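PDB 6NCX: beta-galacturonidase from Eisenbergiella tayi, which probably hydrolyses beta-linked galacturonides or glucuronides as a family 2 glycoside hydrolase and binds galacturonate in its active site. Local coordinates for residues P129-S134 against H335-S340; C276-H281 against T310-N315; L376-S381 against A409-K414. All blocks are in the same frame, centred on the assembly; numbering follows the deposited sequence.

Interaction 1. Residues P129-S134 against H335-S340; sequences PNDYQS and HARGLS. With ADA (alpha-D-galactopyranuronic acid), chain I.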
loop_
_atom_site.group_PDB
_atom_site.type_symbol
_atom_site.label_atom_id
_atom_site.label_comp_id
_atom_site.label_asym_id
_atom_site.label_seq_id
_atom_site.Cartn_x
_atom_site.Cartn_y
_atom_site.Cartn_z
ATOM N N PRO C 129 -19.531 -18.717 -13.932
ATOM C CA PRO C 129 -19.024 -17.798 -12.893
ATOM C C PRO C 129 -18.347 -18.603 -11.795
ATOM O O PRO C 129 -18.945 -19.512 -11.211
ATOM C CB PRO C 129 -20.288 -17.081 -12.393
ATOM C CG PRO C 129 -21.288 -17.218 -13.539
ATOM C CD PRO C 129 -20.987 -18.559 -14.147
ATOM N N ASN C 130 -17.078 -18.301 -11.544
ATOM C CA ASN C 130 -16.273 -19.200 -10.728
ATOM C C ASN C 130 -15.131 -18.425 -10.087
ATOM O O ASN C 130 -14.924 -17.240 -10.366
ATOM C CB ASN C 130 -15.741 -20.378 -11.555
ATOM C CG ASN C 130 -15.730 -21.684 -10.770
ATOM O OD1 ASN C 130 -15.773 -21.680 -9.548
ATOM N ND2 ASN C 130 -15.676 -22.804 -11.476
ATOM N N ASP C 131 -14.371 -19.137 -9.234
ATOM C CA ASP C 131 -13.262 -18.610 -8.439
ATOM C C ASP C 131 -11.982 -18.506 -9.274
ATOM O O ASP C 131 -10.866 -18.734 -8.790
ATOM C CB ASP C 131 -13.063 -19.496 -7.211
ATOM C CG ASP C 131 -12.184 -18.860 -6.171
ATOM O OD1 ASP C 131 -11.492 -19.603 -5.458
ATOM O OD2 ASP C 131 -12.176 -17.617 -6.066
ATOM N N TYR C 132 -12.165 -18.169 -10.542
ATOM C CA TYR C 132 -11.128 -17.853 -11.506
ATOM C C TYR C 132 -11.844 -17.231 -12.697
ATOM O O TYR C 132 -13.010 -17.544 -12.963
ATOM C CB TYR C 132 -10.299 -19.099 -11.910
ATOM C CG TYR C 132 -11.082 -20.185 -12.626
ATOM C CD1 TYR C 132 -11.823 -21.133 -11.910
ATOM C CD2 TYR C 132 -11.105 -20.252 -14.028
ATOM C CE1 TYR C 132 -12.559 -22.125 -12.582
ATOM C CE2 TYR C 132 -11.848 -21.234 -14.695
ATOM C CZ TYR C 132 -12.566 -22.164 -13.965
ATOM O OH TYR C 132 -13.289 -23.135 -14.620
ATOM N N GLN C 133 -11.158 -16.323 -13.380
ATOM C CA GLN C 133 -11.774 -15.573 -14.460
ATOM C C GLN C 133 -11.834 -16.424 -15.720
ATOM O O GLN C 133 -10.924 -17.210 -16.000
ATOM C CB GLN C 133 -10.980 -14.290 -14.714
ATOM C CG GLN C 133 -11.409 -13.489 -15.937
ATOM C CD GLN C 133 -12.737 -12.784 -15.742
ATOM O OE1 GLN C 133 -13.783 -13.415 -15.617
ATOM N NE2 GLN C 133 -12.696 -11.466 -15.717
ATOM N N SER C 134 -12.917 -16.287 -16.469
ATOM C CA SER C 134 -12.982 -16.817 -17.837
ATOM C C SER C 134 -12.687 -15.646 -18.762
ATOM O O SER C 134 -13.539 -14.778 -18.975
ATOM C CB SER C 134 -14.345 -17.446 -18.142
ATOM O OG SER C 134 -14.523 -18.713 -17.507
ATOM N N HIS C 335 -10.674 -29.323 -17.541
ATOM C CA HIS C 335 -11.203 -28.034 -17.106
ATOM C C HIS C 335 -12.496 -28.245 -16.344
ATOM O O HIS C 335 -13.536 -28.534 -16.946
ATOM C CB HIS C 335 -11.449 -27.096 -18.282
ATOM C CG HIS C 335 -12.061 -25.796 -17.866
ATOM N ND1 HIS C 335 -12.880 -25.053 -18.689
ATOM C CD2 HIS C 335 -11.978 -25.114 -16.699
ATOM C CE1 HIS C 335 -13.278 -23.970 -18.045
ATOM N NE2 HIS C 335 -12.741 -23.980 -16.836
ATOM N N ALA C 336 -12.437 -28.076 -15.025
ATOM C CA ALA C 336 -13.603 -28.159 -14.148
ATOM C C ALA C 336 -13.176 -27.819 -12.721
ATOM O O ALA C 336 -12.124 -28.278 -12.257
ATOM C CB ALA C 336 -14.249 -29.554 -14.194
ATOM N N ARG C 337 -14.005 -27.027 -12.036
ATOM C CA ARG C 337 -13.762 -26.626 -10.645
ATOM C C ARG C 337 -15.093 -26.478 -9.929
ATOM O O ARG C 337 -15.880 -25.592 -10.280
ATOM C CB ARG C 337 -12.995 -25.301 -10.552
ATOM C CG ARG C 337 -12.685 -24.913 -9.107
ATOM C CD ARG C 337 -12.719 -23.420 -8.888
ATOM N NE ARG C 337 -12.895 -23.134 -7.470
ATOM C CZ ARG C 337 -14.064 -23.230 -6.828
ATOM N NH1 ARG C 337 -15.157 -23.592 -7.484
ATOM N NH2 ARG C 337 -14.142 -22.973 -5.531
ATOM N N GLY C 338 -15.332 -27.317 -8.922
ATOM C CA GLY C 338 -16.438 -27.081 -8.013
ATOM C C GLY C 338 -17.814 -27.127 -8.649
ATOM O O GLY C 338 -18.745 -26.498 -8.135
ATOM N N LEU C 339 -17.982 -27.866 -9.741
ATOM C CA LEU C 339 -19.296 -27.939 -10.370
ATOM C C LEU C 339 -20.242 -28.789 -9.513
ATOM O O LEU C 339 -19.878 -29.879 -9.055
ATOM C CB LEU C 339 -19.157 -28.492 -11.794
ATOM C CG LEU C 339 -18.333 -27.557 -12.700
ATOM C CD1 LEU C 339 -18.031 -28.143 -14.064
ATOM C CD2 LEU C 339 -18.995 -26.176 -12.862
ATOM N N SER C 340 -21.442 -28.275 -9.253
ATOM C CA SER C 340 -22.400 -29.042 -8.462
ATOM C C SER C 340 -22.943 -30.225 -9.277
ATOM O O SER C 340 -22.686 -30.351 -10.481
ATOM C CB SER C 340 -23.554 -28.147 -7.999
ATOM O OG SER C 340 -24.308 -27.671 -9.107
HETATM C C1 ADA I . -11.092 -25.033 -3.667
HETATM C C2 ADA I . -10.883 -24.855 -5.189
HETATM C C3 ADA I . -10.008 -23.727 -5.595
HETATM C C4 ADA I . -10.115 -22.517 -4.735
HETATM C C5 ADA I . -10.084 -22.873 -3.243
HETATM C C6 ADA I . -10.257 -21.668 -2.316
HETATM O O1 ADA I . -10.056 -25.779 -3.072
HETATM O O2 ADA I . -10.429 -26.064 -5.727
HETATM O O3 ADA I . -10.261 -23.389 -6.940
HETATM O O4 ADA I . -11.320 -21.838 -4.997
HETATM O O5 ADA I . -11.182 -23.778 -2.938
HETATM O O6B ADA I . -9.534 -20.640 -2.417
HETATM O O6A ADA I . -11.151 -21.730 -1.436
HETATM O O HOH W 1 -15.214 -24.811 -13.738
#
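Asn130 meets Arg337 with its amide. ND2 of Asn130 gives a nearly straight hydrogen bond to the backbone O of Arg337 (3.0 Å, 171°), and that oxygen lies in the plane of the amide. The other end of the amide turns back on its own chain: OD1 of Asn130 accepts from the backbone N of Asp131 (2.9 Å). With both ends engaged, the amide cannot easily rotate. NH1 of Arg337 is also close to OD1 of Asn130, but the angle is too poor for a hydrogen bond.

Asp131 touches the same arginine with its methylene. Its CB sits over one face of the guanidinium, 3.7 Å from NE of Arg337. The carboxylate swings onward, since CG stands opposite the backbone N (chi1 -166°). There OD2 forms a salt bridge with Arg525; OD1, whose position is less certain, is bonded to Asn530. Both acid and arginine are galacturonate-binding residues. NE of Arg337 donates to O3 of the sugar (2.7 Å).

Tyr132 lies alongside the arginine chain, its CE1 3.8 Å from CB of Arg337. Ring and guanidinium planes are 42° apart. At the far end of the ring, OH of Tyr132 is hydrogen-bonded to NE2 of His335. Either could be the donor, and the modelled length of 2.4 Å is doubtful. Water 1 also binds this OH (2.7 Å) and accepts weakly from the backbone N of Arg337. OD1 of Asn93 is hydrogen-bonded to the other ring nitrogen, ND1 of His335, which limits rotation of the imidazole.

The contact joins two domains, and a loop of the N-terminal beta-sandwich thereby enters the active site. Segment 129-134 is part of the loop between strands 109-117 and 142-146. Segment 335-340 follows barrel strand 329-333, and its His335 and Leu339 rest on helix 349-364.

Interaction 2. Residues C276-H281 against T310-N315; sequences CRHEDH and TVHYPN. With ADA (alpha-D-galactopyranuronic acid), chain I.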
loop_
_atom_site.group_PDB
_atom_site.type_symbol
_atom_site.label_atom_id
_atom_site.label_comp_id
_atom_site.label_asym_id
_atom_site.label_seq_id
_atom_site.Cartn_x
_atom_site.Cartn_y
_atom_site.Cartn_z
ATOM N N CYS C 276 -0.060 -25.341 -6.725
ATOM C CA CYS C 276 -1.142 -25.024 -7.641
ATOM C C CYS C 276 -0.836 -23.689 -8.307
ATOM O O CYS C 276 -0.508 -22.712 -7.628
ATOM C CB CYS C 276 -2.474 -24.930 -6.895
ATOM S SG CYS C 276 -2.966 -26.438 -6.040
ATOM N N ARG C 277 -0.961 -23.632 -9.630
ATOM C CA ARG C 277 -0.729 -22.380 -10.340
ATOM C C ARG C 277 -1.792 -22.206 -11.407
ATOM O O ARG C 277 -1.953 -23.079 -12.266
ATOM C CB ARG C 277 0.667 -22.342 -10.966
ATOM C CG ARG C 277 0.839 -21.210 -11.954
ATOM C CD ARG C 277 2.219 -21.281 -12.582
ATOM N NE ARG C 277 2.431 -20.199 -13.532
ATOM C CZ ARG C 277 2.080 -20.246 -14.809
ATOM N NH1 ARG C 277 1.517 -21.324 -15.297
ATOM N NH2 ARG C 277 2.317 -19.216 -15.600
ATOM N N HIS C 278 -2.513 -21.086 -11.347
ATOM C CA HIS C 278 -3.407 -20.669 -12.421
ATOM C C HIS C 278 -2.605 -20.002 -13.534
ATOM O O HIS C 278 -1.498 -19.493 -13.311
ATOM C CB HIS C 278 -4.450 -19.674 -11.907
ATOM C CG HIS C 278 -5.734 -20.300 -11.488
ATOM N ND1 HIS C 278 -6.639 -20.808 -12.392
ATOM C CD2 HIS C 278 -6.281 -20.485 -10.261
ATOM C CE1 HIS C 278 -7.686 -21.286 -11.742
ATOM N NE2 HIS C 278 -7.500 -21.093 -10.448
ATOM N N GLU C 279 -3.178 -19.994 -14.741
ATOM C CA GLU C 279 -2.665 -19.154 -15.830
ATOM C C GLU C 279 -3.306 -17.782 -15.675
ATOM O O GLU C 279 -4.345 -17.484 -16.262
ATOM C CB GLU C 279 -2.955 -19.754 -17.203
ATOM C CG GLU C 279 -2.368 -21.134 -17.458
ATOM C CD GLU C 279 -2.545 -21.600 -18.909
ATOM O OE1 GLU C 279 -1.543 -22.078 -19.503
ATOM O OE2 GLU C 279 -3.683 -21.514 -19.452
ATOM N N ASP C 280 -2.685 -16.937 -14.859
ATOM C CA ASP C 280 -3.238 -15.633 -14.549
ATOM C C ASP C 280 -2.098 -14.682 -14.220
ATOM O O ASP C 280 -1.135 -15.072 -13.550
ATOM C CB ASP C 280 -4.232 -15.719 -13.374
ATOM C CG ASP C 280 -5.106 -14.467 -13.245
ATOM O OD1 ASP C 280 -4.716 -13.507 -12.513
ATOM O OD2 ASP C 280 -6.172 -14.445 -13.908
ATOM N N HIS C 281 -2.227 -13.432 -14.692
ATOM C CA HIS C 281 -1.254 -12.364 -14.554
ATOM C C HIS C 281 -2.024 -11.079 -14.789
ATOM O O HIS C 281 -2.889 -11.056 -15.670
ATOM C CB HIS C 281 -0.106 -12.500 -15.555
ATOM C CG HIS C 281 0.990 -11.493 -15.386
ATOM N ND1 HIS C 281 0.861 -10.174 -15.769
ATOM C CD2 HIS C 281 2.256 -11.621 -14.910
ATOM C CE1 HIS C 281 1.988 -9.527 -15.510
ATOM N NE2 HIS C 281 2.851 -10.383 -14.989
ATOM N N THR C 310 -1.868 -27.800 -12.561
ATOM C CA THR C 310 -2.492 -26.868 -13.506
ATOM C C THR C 310 -3.958 -26.629 -13.146
ATOM O O THR C 310 -4.888 -27.074 -13.820
ATOM C CB THR C 310 -2.405 -27.407 -14.926
ATOM O OG1 THR C 310 -3.220 -28.578 -15.022
ATOM C CG2 THR C 310 -0.968 -27.749 -15.336
ATOM N N VAL C 311 -4.166 -25.885 -12.068
ATOM C CA VAL C 311 -5.528 -25.554 -11.662
ATOM C C VAL C 311 -6.100 -24.512 -12.624
ATOM O O VAL C 311 -5.449 -23.506 -12.933
ATOM C CB VAL C 311 -5.548 -25.077 -10.195
ATOM C CG1 VAL C 311 -4.889 -26.125 -9.299
ATOM C CG2 VAL C 311 -4.833 -23.729 -10.023
ATOM N N HIS C 312 -7.290 -24.771 -13.164
ATOM C CA HIS C 312 -8.011 -26.045 -13.117
ATOM C C HIS C 312 -8.373 -26.422 -14.545
ATOM O O HIS C 312 -9.547 -26.507 -14.860
ATOM C CB HIS C 312 -9.310 -25.961 -12.293
ATOM C CG HIS C 312 -9.101 -25.662 -10.839
ATOM N ND1 HIS C 312 -8.556 -26.574 -9.958
ATOM C CD2 HIS C 312 -9.388 -24.558 -10.109
ATOM C CE1 HIS C 312 -8.515 -26.044 -8.750
ATOM N NE2 HIS C 312 -9.010 -24.821 -8.815
ATOM N N TYR C 313 -7.358 -26.621 -15.406
ATOM C CA TYR C 313 -7.544 -26.750 -16.848
ATOM C C TYR C 313 -6.205 -27.052 -17.513
ATOM O O TYR C 313 -5.155 -26.824 -16.901
ATOM C CB TYR C 313 -8.169 -25.462 -17.418
ATOM C CG TYR C 313 -7.594 -24.194 -16.794
ATOM C CD1 TYR C 313 -6.321 -23.729 -17.141
ATOM C CD2 TYR C 313 -8.308 -23.485 -15.851
ATOM C CE1 TYR C 313 -5.782 -22.570 -16.556
ATOM C CE2 TYR C 313 -7.788 -22.336 -15.262
ATOM C CZ TYR C 313 -6.522 -21.887 -15.620
ATOM O OH TYR C 313 -6.017 -20.753 -15.022
ATOM N N PRO C 314 -6.194 -27.568 -18.749
ATOM C CA PRO C 314 -4.915 -27.798 -19.439
ATOM C C PRO C 314 -4.135 -26.505 -19.641
ATOM O O PRO C 314 -4.703 -25.420 -19.767
ATOM C CB PRO C 314 -5.333 -28.413 -20.786
ATOM C CG PRO C 314 -6.670 -29.068 -20.490
ATOM C CD PRO C 314 -7.336 -28.167 -19.479
ATOM N N ASN C 315 -2.817 -26.638 -19.707
ATOM C CA ASN C 315 -1.933 -25.493 -19.836
ATOM C C ASN C 315 -1.373 -25.364 -21.252
ATOM O O ASN C 315 -1.319 -26.321 -22.032
ATOM C CB ASN C 315 -0.771 -25.582 -18.836
ATOM C CG ASN C 315 -1.120 -25.001 -17.477
ATOM O OD1 ASN C 315 -2.298 -24.887 -17.106
ATOM N ND2 ASN C 315 -0.093 -24.649 -16.718
HETATM C C1 ADA I . -11.092 -25.033 -3.667
HETATM C C2 ADA I . -10.883 -24.855 -5.189
HETATM C C3 ADA I . -10.008 -23.727 -5.595
HETATM C C4 ADA I . -10.115 -22.517 -4.735
HETATM C C5 ADA I . -10.084 -22.873 -3.243
HETATM C C6 ADA I . -10.257 -21.668 -2.316
HETATM O O1 ADA I . -10.056 -25.779 -3.072
HETATM O O2 ADA I . -10.429 -26.064 -5.727
HETATM O O3 ADA I . -10.261 -23.389 -6.940
HETATM O O4 ADA I . -11.320 -21.838 -4.997
HETATM O O5 ADA I . -11.182 -23.778 -2.938
HETATM O O6B ADA I . -9.534 -20.640 -2.417
HETATM O O6A ADA I . -11.151 -21.730 -1.436
HETATM O O HOH W 2 -3.047 -23.312 -14.525
HETATM O O HOH W 3 -6.744 -18.344 -15.732
#
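His278 and Tyr313 meet through ND1 and OH, in a nearly straight hydrogen bond of 2.7 Å (169°). Either could be the donor. The backbone N of Glu279 also gives its proton to OH of Tyr313 (3.0 Å), and water 3 bonds to the same oxygen. Three partners therefore grip this buried hydroxyl. Val311 covers one face of the His278 ring in a CH-pi contact, with CG2 3.7 Å from the ring centroid. Its other methyl, CG1, packs on CB of Cys276 (3.6 Å).

The peptide bond before His312 is cis. His312 reaches the bound galacturonate, where its NE2 is hydrogen-bonded to O3 of the sugar (2.7 Å). CB of Val311 lies over the centre of one face of this imidazole. Both segments run out from the C-terminal ends of neighbouring parallel strands, 268-276 and 307-309, the first two of the TIM barrel. The active site of such a barrel lies at this end.

Glu279 lies farther out. Its chain is extended beyond CG (chi2 -173°), which carries the carboxylate along Asn315. It stacks on that amide, planes 16° apart, with OE1 of Glu279 3.6 Å from CG of Asn315. Arg140 forms a salt bridge with the carboxylate, and the backbone N of Asp316 bonds to it too. Water 2 lies between the backbone O of Val311 (2.9 Å) and that of Arg277, with more acceptors nearby than protons to give. Behind His312, Glu333 takes up its ND1.

Interaction 3. Residues L376-S381 against A409-K414; sequences LNECAS and ASCRFK. With ADA (alpha-D-galactopyranuronic acid), chain I.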
loop_
_atom_site.group_PDB
_atom_site.type_symbol
_atom_site.label_atom_id
_atom_site.label_comp_id
_atom_site.label_asym_id
_atom_site.label_seq_id
_atom_site.Cartn_x
_atom_site.Cartn_y
_atom_site.Cartn_z
ATOM N N LEU C 376 -12.055 -33.248 -12.832
ATOM C CA LEU C 376 -13.221 -32.829 -12.053
ATOM C C LEU C 376 -12.846 -32.346 -10.648
ATOM O O LEU C 376 -13.344 -32.846 -9.638
ATOM C CB LEU C 376 -14.246 -33.966 -11.985
ATOM C CG LEU C 376 -14.818 -34.371 -13.351
ATOM C CD1 LEU C 376 -15.806 -35.539 -13.249
ATOM C CD2 LEU C 376 -15.457 -33.168 -14.045
ATOM N N ASN C 377 -11.953 -31.349 -10.599
ATOM C CA ASN C 377 -11.590 -30.723 -9.329
ATOM C C ASN C 377 -12.808 -30.327 -8.493
ATOM O O ASN C 377 -13.566 -29.416 -8.857
ATOM C CB ASN C 377 -10.713 -29.482 -9.554
ATOM C CG ASN C 377 -10.450 -28.726 -8.256
ATOM O OD1 ASN C 377 -9.554 -29.077 -7.469
ATOM N ND2 ASN C 377 -11.252 -27.704 -8.011
ATOM N N GLU C 378 -12.996 -31.019 -7.365
ATOM C CA GLU C 378 -14.034 -30.699 -6.382
ATOM C C GLU C 378 -15.451 -30.767 -6.957
ATOM O O GLU C 378 -16.336 -30.028 -6.517
ATOM C CB GLU C 378 -13.802 -29.322 -5.759
ATOM C CG GLU C 378 -12.603 -29.219 -4.826
ATOM C CD GLU C 378 -12.729 -28.043 -3.852
ATOM O OE1 GLU C 378 -13.538 -27.120 -4.110
ATOM O OE2 GLU C 378 -12.036 -28.053 -2.815
ATOM N N CYS C 379 -15.715 -31.665 -7.910
ATOM C CA CYS C 379 -17.087 -31.832 -8.369
ATOM C C CYS C 379 -17.840 -32.819 -7.461
ATOM O O CYS C 379 -17.335 -33.249 -6.423
ATOM C CB CYS C 379 -17.100 -32.216 -9.843
ATOM S SG CYS C 379 -16.394 -30.885 -10.844
ATOM N N ALA C 380 -19.080 -33.170 -7.834
ATOM C CA ALA C 380 -20.020 -33.837 -6.926
ATOM C C ALA C 380 -19.785 -35.352 -6.861
ATOM O O ALA C 380 -20.649 -36.170 -7.185
ATOM C CB ALA C 380 -21.453 -33.525 -7.339
ATOM N N SER C 381 -18.594 -35.719 -6.394
ATOM C CA SER C 381 -18.203 -37.112 -6.251
ATOM C C SER C 381 -18.854 -37.800 -5.044
ATOM O O SER C 381 -18.509 -38.949 -4.744
ATOM C CB SER C 381 -16.680 -37.205 -6.158
ATOM O OG SER C 381 -16.198 -36.392 -5.097
ATOM N N ALA C 409 -8.880 -34.178 -7.459
ATOM C CA ALA C 409 -8.743 -33.455 -6.194
ATOM C C ALA C 409 -10.123 -33.328 -5.559
ATOM O O ALA C 409 -11.012 -32.673 -6.112
ATOM C CB ALA C 409 -8.095 -32.089 -6.407
ATOM N N SER C 410 -10.313 -33.971 -4.414
ATOM C CA SER C 410 -11.621 -34.052 -3.785
ATOM C C SER C 410 -11.733 -33.108 -2.599
ATOM O O SER C 410 -10.743 -32.782 -1.937
ATOM C CB SER C 410 -11.917 -35.469 -3.307
ATOM O OG SER C 410 -13.157 -35.491 -2.624
ATOM N N CYS C 411 -12.962 -32.672 -2.334
ATOM C CA CYS C 411 -13.269 -31.969 -1.097
ATOM C C CYS C 411 -14.465 -32.581 -0.368
ATOM O O CYS C 411 -14.935 -32.003 0.623
ATOM C CB CYS C 411 -13.522 -30.485 -1.367
ATOM S SG CYS C 411 -14.913 -30.188 -2.458
ATOM N N ARG C 412 -14.979 -33.724 -0.829
ATOM C CA ARG C 412 -16.096 -34.369 -0.145
ATOM C C ARG C 412 -15.483 -35.174 0.998
ATOM O O ARG C 412 -15.216 -36.380 0.905
ATOM C CB ARG C 412 -16.936 -35.204 -1.108
ATOM C CG ARG C 412 -17.350 -34.484 -2.420
ATOM C CD ARG C 412 -18.318 -33.273 -2.295
ATOM N NE ARG C 412 -17.827 -32.158 -3.128
ATOM C CZ ARG C 412 -18.574 -31.255 -3.765
ATOM N NH1 ARG C 412 -19.896 -31.298 -3.704
ATOM N NH2 ARG C 412 -17.987 -30.297 -4.480
ATOM N N PHE C 413 -15.209 -34.441 2.085
ATOM C CA PHE C 413 -14.559 -34.903 3.305
ATOM C C PHE C 413 -15.367 -36.041 3.910
ATOM O O PHE C 413 -16.418 -35.803 4.514
ATOM C CB PHE C 413 -14.431 -33.720 4.264
ATOM C CG PHE C 413 -13.594 -33.982 5.494
ATOM C CD1 PHE C 413 -14.188 -34.369 6.691
ATOM C CD2 PHE C 413 -12.216 -33.776 5.472
ATOM C CE1 PHE C 413 -13.418 -34.587 7.836
ATOM C CE2 PHE C 413 -11.444 -33.991 6.608
ATOM C CZ PHE C 413 -12.044 -34.396 7.791
ATOM N N LYS C 414 -14.918 -37.278 3.684
ATOM C CA LYS C 414 -15.485 -38.502 4.249
ATOM C C LYS C 414 -16.834 -38.891 3.646
ATOM O O LYS C 414 -17.535 -39.736 4.208
ATOM C CB LYS C 414 -15.606 -38.414 5.778
ATOM C CG LYS C 414 -14.264 -38.431 6.497
ATOM C CD LYS C 414 -14.387 -38.023 7.958
ATOM C CE LYS C 414 -15.363 -38.895 8.717
ATOM N NZ LYS C 414 -15.317 -38.583 10.164
HETATM C C1 ADA I . -11.092 -25.033 -3.667
HETATM C C2 ADA I . -10.883 -24.855 -5.189
HETATM C C3 ADA I . -10.008 -23.727 -5.595
HETATM C C4 ADA I . -10.115 -22.517 -4.735
HETATM C C5 ADA I . -10.084 -22.873 -3.243
HETATM C C6 ADA I . -10.257 -21.668 -2.316
HETATM O O1 ADA I . -10.056 -25.779 -3.072
HETATM O O2 ADA I . -10.429 -26.064 -5.727
HETATM O O3 ADA I . -10.261 -23.389 -6.940
HETATM O O4 ADA I . -11.320 -21.838 -4.997
HETATM O O5 ADA I . -11.182 -23.778 -2.938
HETATM O O6B ADA I . -9.534 -20.640 -2.417
HETATM O O6A ADA I . -11.151 -21.730 -1.436
HETATM O O HOH W 4 -15.047 -33.676 -4.897
#
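The N of Glu378 that bonds to Ala409 belongs to a residue with positive phi (60°), third in a type II beta turn where glycine is more usual. This turn, Leu376 to Cys379, places the N of Glu378 to donate to the O of Ala409 (2.9 Å). The donor comes nearly along the C=O axis, though the N-H itself is bent (151°). The turn also sends two neighbouring side chains to the sugar. ND2 of Asn377 donates to O2 of the galacturonate (2.9 Å), while Arg309 and Asn428 hold its OD1. An Asn-Glu pair after the fourth barrel strand is a hallmark of clan GH-A.

Cys411 packs alongside the chain of Glu378, with SG 3.4 Å from both CG and CD. Its sulfur stands between the backbone N and carbonyl carbon (chi1 61°), which turns it toward the glutamate. OE2 of Glu378 lies 3.0 Å from O1 of the sugar.

Arg412 bends back over the turn. The O of Cys379 sits over one face of its guanidinium, 3.5 Å from CZ. Water 4 donates to that same oxygen (2.8 Å) and to OG of Ser381. Asp416 binds OG of both Ser381 and Ser410; the latter also closes an ST turn.

Segment 376-381 lies between strand 370-374 and helix 384-400, whose Tyr390 packs on Cys379 and Ser381. Segment 409-414 begins on the last residues of strand 406-410 and runs on as a loop, and its Phe413 reaches helix 439-453.

How the interactions relate
All three contacts touch the same galacturonate. Interaction 1 lies between the others: its centre is about 12 Å from that of interaction 2 and about 13 Å from that of interaction 3. The centres of interactions 2 and 3 are about 18 Å apart. Segment 335-340 connects them by probable backbone hydrogen bonds, from N of Ala336 to O of His312 (3.3 Å) and from N of Gly338 to O of Asn377 (2.7 Å). Near the sugar, CE1 of His312 packs on ND2 of Asn377 (3.3 Å). Segment 129-134 joins from the N-terminal domain, with CB of Tyr132 3.4 Å from CE1 of His278. Tyr434, Glu465 and Lys532 also bind the ligand.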